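Local atomic coordinates of possible prolidase (Bifidobacterium longum NCC2705, PDB entry 2P9B), a protein that probably hydrolyses carbon-nitrogen bonds other than peptide bonds, as a putative enzyme of the amidohydrolase family. Residues A[177-180]-A[186-189]; A[200-205]-A[230-235]; A[224-229]-A[257-262]. All coordinates share one frame; numbering follows the deposited sequence.

Interaction 1 of 3, residues A[177-180]-A[186-189]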
loop_
_atom_site.group_PDB
_atom_site.type_symbol
_atom_site.label_atom_id
_atom_site.label_comp_id
_atom_site.label_asym_id
_atom_site.label_seq_id
_atom_site.Cartn_x
_atom_site.Cartn_y
_atom_site.Cartn_z
ATOM N N ILE A 177 4.322 -17.069 11.502
ATOM C CA ILE A 177 5.314 -17.510 12.467
ATOM C C ILE A 177 4.492 -17.465 13.745
ATOM O O ILE A 177 4.091 -16.395 14.202
ATOM C CB ILE A 177 6.508 -16.543 12.553
ATOM C CG1 ILE A 177 7.290 -16.568 11.235
ATOM C CG2 ILE A 177 7.427 -16.956 13.689
ATOM C CD1 ILE A 177 8.440 -15.594 11.187
ATOM N N ALA A 178 4.216 -18.641 14.293
ATOM C CA ALA A 178 3.390 -18.762 15.480
ATOM C C ALA A 178 4.080 -18.416 16.790
ATOM O O ALA A 178 5.136 -18.960 17.116
ATOM C CB ALA A 178 2.818 -20.178 15.559
ATOM N N LEU A 179 3.471 -17.496 17.530
ATOM C CA LEU A 179 3.974 -17.091 18.832
ATOM C C LEU A 179 3.005 -17.760 19.801
ATOM O O LEU A 179 1.841 -17.366 19.901
ATOM C CB LEU A 179 3.928 -15.568 18.980
ATOM C CG LEU A 179 4.766 -14.785 17.963
ATOM C CD1 LEU A 179 4.647 -13.291 18.238
ATOM C CD2 LEU A 179 6.217 -15.228 18.048
ATOM N N THR A 180 3.485 -18.780 20.504
ATOM C CA THR A 180 2.636 -19.531 21.418
ATOM C C THR A 180 2.997 -19.436 22.894
ATOM O O THR A 180 2.199 -19.827 23.745
ATOM C CB THR A 180 2.639 -21.015 21.044
ATOM O OG1 THR A 180 3.971 -21.528 21.175
ATOM C CG2 THR A 180 2.160 -21.207 19.612
ATOM N N GLU A 186 10.435 -15.005 22.898
ATOM C CA GLU A 186 9.998 -15.796 21.755
ATOM C C GLU A 186 9.750 -14.868 20.570
ATOM O O GLU A 186 10.141 -15.168 19.448
ATOM C CB GLU A 186 8.714 -16.566 22.083
ATOM C CG GLU A 186 8.098 -17.253 20.870
ATOM C CD GLU A 186 6.720 -17.838 21.140
ATOM O OE1 GLU A 186 5.899 -17.162 21.791
ATOM O OE2 GLU A 186 6.452 -18.967 20.682
ATOM N N ALA A 187 9.099 -13.739 20.836
ATOM C CA ALA A 187 8.792 -12.765 19.796
ATOM C C ALA A 187 10.054 -12.176 19.166
ATOM O O ALA A 187 10.125 -12.005 17.951
ATOM C CB ALA A 187 7.925 -11.641 20.369
ATOM N N ARG A 188 11.042 -11.855 19.995
ATOM C CA ARG A 188 12.286 -11.279 19.494
ATOM C C ARG A 188 13.029 -12.289 18.630
ATOM O O ARG A 188 13.623 -11.937 17.608
ATOM C CB ARG A 188 13.183 -10.832 20.655
ATOM C CG ARG A 188 14.388 -10.000 20.220
ATOM C CD ARG A 188 15.243 -9.573 21.410
ATOM N NE ARG A 188 14.594 -8.570 22.255
ATOM C CZ ARG A 188 14.529 -7.269 21.974
ATOM N NH1 ARG A 188 15.077 -6.792 20.863
ATOM N NH2 ARG A 188 13.922 -6.441 22.816
ATOM N N THR A 189 12.994 -13.551 19.038
ATOM C CA THR A 189 13.665 -14.598 18.273
ATOM C C THR A 189 12.978 -14.781 16.925
ATOM O O THR A 189 13.631 -14.992 15.906
ATOM C CB THR A 189 13.650 -15.941 19.032
ATOM O OG1 THR A 189 14.385 -15.804 20.255
ATOM C CG2 THR A 189 14.279 -17.038 18.192
HETATM O O HOH W 1 5.283 -21.082 18.844
#
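The carboxylate of Glu186 lays one face over the backbone and base of Leu179, with OE1 3.5 Å from Leu179 CA, and offers OE2 to the N-H of Thr180. Thr180 N gives its hydrogen to Glu186 OE2 at 3.0 Å, a fairly straight bond of 158°. The donor approaches OE2 on the syn side, 24° out of the carboxylate plane, displaced toward the face that Leu179 occupies. A water extends this grip: it donates to Glu186 OE2 at 3.0 Å and to Ala178 O at 2.7 Å, and accepts from Thr180 OG1. The hydroxyl of threonine suits this exposed corner, where it can serve the water. Glu186 reaches so far because CG is anti to the backbone N (chi1 172°) and the chain beyond is extended.

The contact closes a tight strand-turn-helix connection: strand 177-178, paired in parallel with 166-167, runs through a short loop into helix 184-196, in a chain whose family belongs to the TIM-barrel clan. Within that loop Ser181 OG also bonds Glu186 OE1, giving the carboxylate a second anchor. With a leucine in place of Glu186, Thr180 N would probably be left without its acceptor and the bridging water without one of its three partners.

Away from the charge, Leu179 turns its methyls toward the helix, CD2 4.0 Å from Ala187 CA and CD1 4.2 Å from Ala187 CB. Alanine is small enough for the leucine branches to settle close against the helix backbone, and Met224 borders the same buried leucine.

Interaction 2 of 3, residues A[200-205]-A[230-235]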
loop_
_atom_site.group_PDB
_atom_site.type_symbol
_atom_site.label_atom_id
_atom_site.label_comp_id
_atom_site.label_asym_id
_atom_site.label_seq_id
_atom_site.Cartn_x
_atom_site.Cartn_y
_atom_site.Cartn_z
ATOM N N ASN A 200 12.249 -6.795 4.551
ATOM C CA ASN A 200 12.451 -5.364 4.745
ATOM C C ASN A 200 11.125 -4.720 5.149
ATOM O O ASN A 200 10.840 -3.567 4.839
ATOM C CB ASN A 200 13.098 -4.692 3.515
ATOM C CG ASN A 200 12.260 -4.772 2.263
ATOM O OD1 ASN A 200 11.615 -5.781 1.988
ATOM N ND2 ASN A 200 12.298 -3.705 1.465
ATOM N N ALA A 201 10.335 -5.513 5.874
ATOM C CA ALA A 201 9.047 -5.114 6.434
ATOM C C ALA A 201 8.639 -6.211 7.423
ATOM O O ALA A 201 9.059 -7.358 7.286
ATOM C CB ALA A 201 7.988 -4.971 5.328
ATOM N N ILE A 202 7.859 -5.848 8.438
ATOM C CA ILE A 202 7.382 -6.820 9.422
ATOM C C ILE A 202 5.885 -6.615 9.616
ATOM O O ILE A 202 5.409 -5.477 9.629
ATOM C CB ILE A 202 8.077 -6.643 10.795
ATOM C CG1 ILE A 202 9.552 -7.047 10.702
ATOM C CG2 ILE A 202 7.378 -7.500 11.846
ATOM C CD1 ILE A 202 9.778 -8.527 10.423
ATOM N N LYS A 203 5.151 -7.715 9.754
ATOM C CA LYS A 203 3.711 -7.661 9.980
ATOM C C LYS A 203 3.354 -8.465 11.230
ATOM O O LYS A 203 3.741 -9.628 11.362
ATOM C CB LYS A 203 2.951 -8.241 8.783
ATOM C CG LYS A 203 1.452 -8.395 9.011
ATOM C CD LYS A 203 0.795 -7.051 9.301
ATOM C CE LYS A 203 -0.719 -7.159 9.197
ATOM N NZ LYS A 203 -1.349 -5.816 9.102
ATOM N N ILE A 204 2.629 -7.826 12.143
ATOM C CA ILE A 204 2.187 -8.461 13.380
ATOM C C ILE A 204 0.662 -8.440 13.401
ATOM O O ILE A 204 0.050 -7.463 12.968
ATOM C CB ILE A 204 2.653 -7.674 14.635
ATOM C CG1 ILE A 204 4.170 -7.492 14.632
ATOM C CG2 ILE A 204 2.228 -8.410 15.899
ATOM C CD1 ILE A 204 4.654 -6.518 15.698
ATOM N N ALA A 205 0.052 -9.514 13.891
ATOM C CA ALA A 205 -1.398 -9.566 14.024
ATOM C C ALA A 205 -1.643 -9.250 15.502
ATOM O O ALA A 205 -1.467 -10.108 16.364
ATOM C CB ALA A 205 -1.921 -10.957 13.678
ATOM N N ARG A 230 6.645 -4.949 21.700
ATOM C CA ARG A 230 7.723 -4.011 21.969
ATOM C C ARG A 230 9.041 -4.687 21.609
ATOM O O ARG A 230 9.959 -4.048 21.094
ATOM C CB ARG A 230 7.744 -3.595 23.448
ATOM C CG ARG A 230 8.847 -2.592 23.760
ATOM C CD ARG A 230 8.993 -2.263 25.246
ATOM N NE ARG A 230 7.898 -1.457 25.790
ATOM C CZ ARG A 230 6.842 -1.953 26.428
ATOM N NH1 ARG A 230 6.724 -3.261 26.612
ATOM N NH2 ARG A 230 5.908 -1.137 26.901
ATOM N N ALA A 231 9.128 -5.986 21.874
ATOM C CA ALA A 231 10.340 -6.740 21.567
ATOM C C ALA A 231 10.505 -6.849 20.053
ATOM O O ALA A 231 11.612 -6.740 19.529
ATOM C CB ALA A 231 10.271 -8.134 22.197
ATOM N N ILE A 232 9.391 -7.060 19.357
ATOM C CA ILE A 232 9.412 -7.169 17.899
ATOM C C ILE A 232 9.829 -5.836 17.281
ATOM O O ILE A 232 10.682 -5.792 16.398
ATOM C CB ILE A 232 8.023 -7.569 17.359
ATOM C CG1 ILE A 232 7.696 -9.003 17.789
ATOM C CG2 ILE A 232 7.990 -7.457 15.840
ATOM C CD1 ILE A 232 6.268 -9.428 17.480
ATOM N N CYS A 233 9.235 -4.747 17.754
ATOM C CA CYS A 233 9.559 -3.430 17.223
ATOM C C CYS A 233 10.994 -3.011 17.517
ATOM O O CYS A 233 11.661 -2.445 16.659
ATOM C CB CYS A 233 8.590 -2.387 17.771
ATOM S SG CYS A 233 6.935 -2.558 17.093
ATOM N N ASP A 234 11.466 -3.281 18.730
ATOM C CA ASP A 234 12.832 -2.917 19.097
ATOM C C ASP A 234 13.827 -3.584 18.154
ATOM O O ASP A 234 14.723 -2.934 17.619
ATOM C CB ASP A 234 13.130 -3.343 20.539
ATOM C CG ASP A 234 14.558 -3.037 20.956
ATOM O OD1 ASP A 234 14.937 -1.845 20.964
ATOM O OD2 ASP A 234 15.305 -3.988 21.275
ATOM N N GLU A 235 13.648 -4.882 17.948
ATOM C CA GLU A 235 14.526 -5.661 17.084
ATOM C C GLU A 235 14.461 -5.209 15.625
ATOM O O GLU A 235 15.492 -5.020 14.982
ATOM C CB GLU A 235 14.160 -7.144 17.190
ATOM C CG GLU A 235 15.178 -8.096 16.593
ATOM C CD GLU A 235 16.539 -7.991 17.257
ATOM O OE1 GLU A 235 16.591 -7.881 18.501
ATOM O OE2 GLU A 235 17.554 -8.029 16.533
#
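Ile232 meets Ile204 and Ile202 with carbon alone, and the shortest polar bond within the two segments is the helical one from Asp234 N to Arg230 O, 2.9 Å, which closes the turn that carries Ile232. From that turn Ile232 reaches out to Ile204 tip to tip. Its CG2 lies 3.5 Å from Ile204 CD1, tighter than usual for two methyls, and its CD1 stands 3.8 Å from the same Ile204 CD1. With CG1 of Ile232 beside the backbone N (chi1 -68°), CG2 lies anti to that N and faces Ile204. The same methyl also touches Ile202, whose CG2 lies 4.0 Å from Ile232 CG2.

Strand alternation puts Ile202 and Ile204 on the helix side and sends Lys203 the other way, where its NZ forms a salt bridge with Glu265. This is the layering of an alpha/beta barrel: beta-branched residues between strand 202-205 and helix 226-238, and Lys203 on the opposite side of the strand, as expected for the inner side of such a barrel. Val191 of helix 184-196 and Val243 of the neighbouring strand widen the apolar layer. With no directional bond across it, the contact depends on the fit of branched side chains and on the exclusion of water.

Interaction 3 of 3, residues A[224-229]-A[257-262]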
loop_
_atom_site.group_PDB
_atom_site.type_symbol
_atom_site.label_atom_id
_atom_site.label_comp_id
_atom_site.label_asym_id
_atom_site.label_seq_id
_atom_site.Cartn_x
_atom_site.Cartn_y
_atom_site.Cartn_z
HETATM N N MSE A 224 -2.135 -10.607 21.688
HETATM C CA MSE A 224 -0.790 -10.053 21.599
HETATM C C MSE A 224 -0.609 -8.978 22.663
HETATM O O MSE A 224 -1.423 -8.056 22.778
HETATM C CB MSE A 224 -0.566 -9.450 20.214
HETATM C CG MSE A 224 0.901 -9.288 19.820
HETATM SE SE MSE A 224 1.822 -10.987 19.573
HETATM C CE MSE A 224 1.259 -11.295 17.726
ATOM N N SER A 225 0.466 -9.100 23.434
ATOM C CA SER A 225 0.753 -8.144 24.496
ATOM C C SER A 225 1.667 -7.018 24.031
ATOM O O SER A 225 2.339 -7.127 23.005
ATOM C CB SER A 225 1.410 -8.861 25.675
ATOM O OG SER A 225 2.706 -9.316 25.320
ATOM N N VAL A 226 1.689 -5.933 24.797
ATOM C CA VAL A 226 2.553 -4.806 24.476
ATOM C C VAL A 226 3.997 -5.285 24.584
ATOM O O VAL A 226 4.844 -4.910 23.778
ATOM C CB VAL A 226 2.347 -3.631 25.462
ATOM C CG1 VAL A 226 3.352 -2.527 25.183
ATOM C CG2 VAL A 226 0.933 -3.099 25.338
ATOM N N GLU A 227 4.263 -6.129 25.577
ATOM C CA GLU A 227 5.606 -6.655 25.795
ATOM C C GLU A 227 6.112 -7.447 24.596
ATOM O O GLU A 227 7.284 -7.352 24.229
ATOM C CB GLU A 227 5.641 -7.546 27.042
ATOM C CG GLU A 227 5.300 -6.824 28.343
ATOM C CD GLU A 227 3.836 -6.963 28.741
ATOM O OE1 GLU A 227 2.950 -6.567 27.957
ATOM O OE2 GLU A 227 3.575 -7.471 29.852
ATOM N N GLN A 228 5.230 -8.242 24.000
ATOM C CA GLN A 228 5.593 -9.040 22.834
ATOM C C GLN A 228 5.917 -8.143 21.647
ATOM O O GLN A 228 6.938 -8.317 20.984
ATOM C CB GLN A 228 4.442 -9.962 22.435
ATOM C CG GLN A 228 4.314 -11.224 23.256
ATOM C CD GLN A 228 3.071 -12.003 22.886
ATOM O OE1 GLN A 228 1.950 -11.526 23.072
ATOM N NE2 GLN A 228 3.261 -13.203 22.348
HETATM N N MSE A 229 5.034 -7.189 21.375
HETATM C CA MSE A 229 5.229 -6.292 20.244
HETATM C C MSE A 229 6.360 -5.294 20.447
HETATM O O MSE A 229 6.964 -4.832 19.478
HETATM C CB MSE A 229 3.922 -5.556 19.907
HETATM C CG MSE A 229 2.800 -6.488 19.422
HETATM SE SE MSE A 229 1.235 -5.635 18.726
HETATM C CE MSE A 229 0.426 -5.159 20.368
ATOM N N LEU A 257 0.501 0.805 19.312
ATOM C CA LEU A 257 1.124 2.118 19.353
ATOM C C LEU A 257 2.103 2.224 20.517
ATOM O O LEU A 257 3.192 2.773 20.369
ATOM C CB LEU A 257 0.048 3.208 19.457
ATOM C CG LEU A 257 -0.810 3.399 18.198
ATOM C CD1 LEU A 257 -1.901 4.429 18.451
ATOM C CD2 LEU A 257 0.082 3.841 17.046
ATOM N N LEU A 258 1.719 1.686 21.672
ATOM C CA LEU A 258 2.586 1.724 22.843
ATOM C C LEU A 258 3.880 0.960 22.564
ATOM O O LEU A 258 4.961 1.390 22.956
ATOM C CB LEU A 258 1.874 1.117 24.062
ATOM C CG LEU A 258 0.799 1.965 24.749
ATOM C CD1 LEU A 258 -0.014 1.107 25.706
ATOM C CD2 LEU A 258 1.459 3.116 25.494
ATOM N N ALA A 259 3.764 -0.165 21.864
ATOM C CA ALA A 259 4.925 -0.986 21.533
ATOM C C ALA A 259 5.864 -0.302 20.543
ATOM O O ALA A 259 7.050 -0.631 20.477
ATOM C CB ALA A 259 4.471 -2.331 20.975
ATOM N N GLY A 260 5.337 0.635 19.761
ATOM C CA GLY A 260 6.170 1.335 18.799
ATOM C C GLY A 260 5.949 0.934 17.347
ATOM O O GLY A 260 6.813 1.157 16.500
ATOM N N VAL A 261 4.793 0.342 17.063
ATOM C CA VAL A 261 4.448 -0.080 15.707
ATOM C C VAL A 261 4.370 1.144 14.805
ATOM O O VAL A 261 3.773 2.160 15.165
ATOM C CB VAL A 261 3.088 -0.833 15.692
ATOM C CG1 VAL A 261 2.618 -1.070 14.266
ATOM C CG2 VAL A 261 3.230 -2.154 16.407
ATOM N N ASP A 262 4.967 1.038 13.623
ATOM C CA ASP A 262 4.993 2.144 12.671
ATOM C C ASP A 262 3.706 2.386 11.893
ATOM O O ASP A 262 3.383 3.530 11.570
ATOM C CB ASP A 262 6.161 1.924 11.732
ATOM C CG ASP A 262 7.446 1.730 12.494
ATOM O OD1 ASP A 262 7.962 2.731 13.034
ATOM O OD2 ASP A 262 7.918 0.578 12.582
#
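Met229 and Ala259 press together where the two helices come closest, CB to CB at 3.4 Å, tighter than usual for carbons, while Val226 and Leu258 meet more loosely toward solvent. The methyl of Ala259 sits against backbone as much as side chain, 3.6 Å from Met229 C and 3.8 Å from Val226 O. The small alanine suits so close an approach: the CA atoms of Val226 and Ala259 are 5.4 Å apart. Met229, present as selenomethionine, is long and flexible enough to run on from this point to Ile204 of strand 202-205. On the partly exposed side the Val226 and Leu258 side chains cross at an angle, Val226 CG1, anti to the backbone N (chi1 175°), lying 4.1 Å from Leu258 CB, and the leucine branches go on to Met277 of helix 272-279.

The start of helix 226-238 thus packs on the end of helix 250-259, two successive outer helices separated in the chain by strand 243-247, in the repeating strand-helix order of a TIM barrel. Each of these helix ends is closed by a recognised motif. Ser225 is the N-cap of the first, and with Gln228 it forms a capping box: Ser225 OG accepts from Gln228 N at 3.0 Å, while Gln228 OE1 takes Ser225 N at 2.9 Å in its carbonyl plane, on a lone pair. Ser225 OG donates to that same OE1 from a position tilted 21° off the plane; the bond from Ser225 N probably sets the amide's orientation, the hydroxyl adding to it. At the other end Gly260 leaves the helix in a Schellman motif, with a phi of 106° at which a CB would jam against the carbonyl of Ala259.

Interaction 2 is the buried one of the three, an all-carbon joint between a barrel strand and helix 226-238. Interaction 3 uses the start of that same helix against its successor and is only partly buried; interaction 1 lies furthest out and alone joins its segments by hydrogen bond and bridging water. The pieces touch one another: Ala187 packs on Ile232 between interactions 1 and 2, where the partly exposed Arg188 also makes salt bridges to Asp234 and Glu235. Met224 reaches both Leu179 and Ile204, linking interaction 3 to the other two. Hydrogen bonding across the segments thus appears in the outermost contact, whereas the two deeper ones are joined by apolar packing.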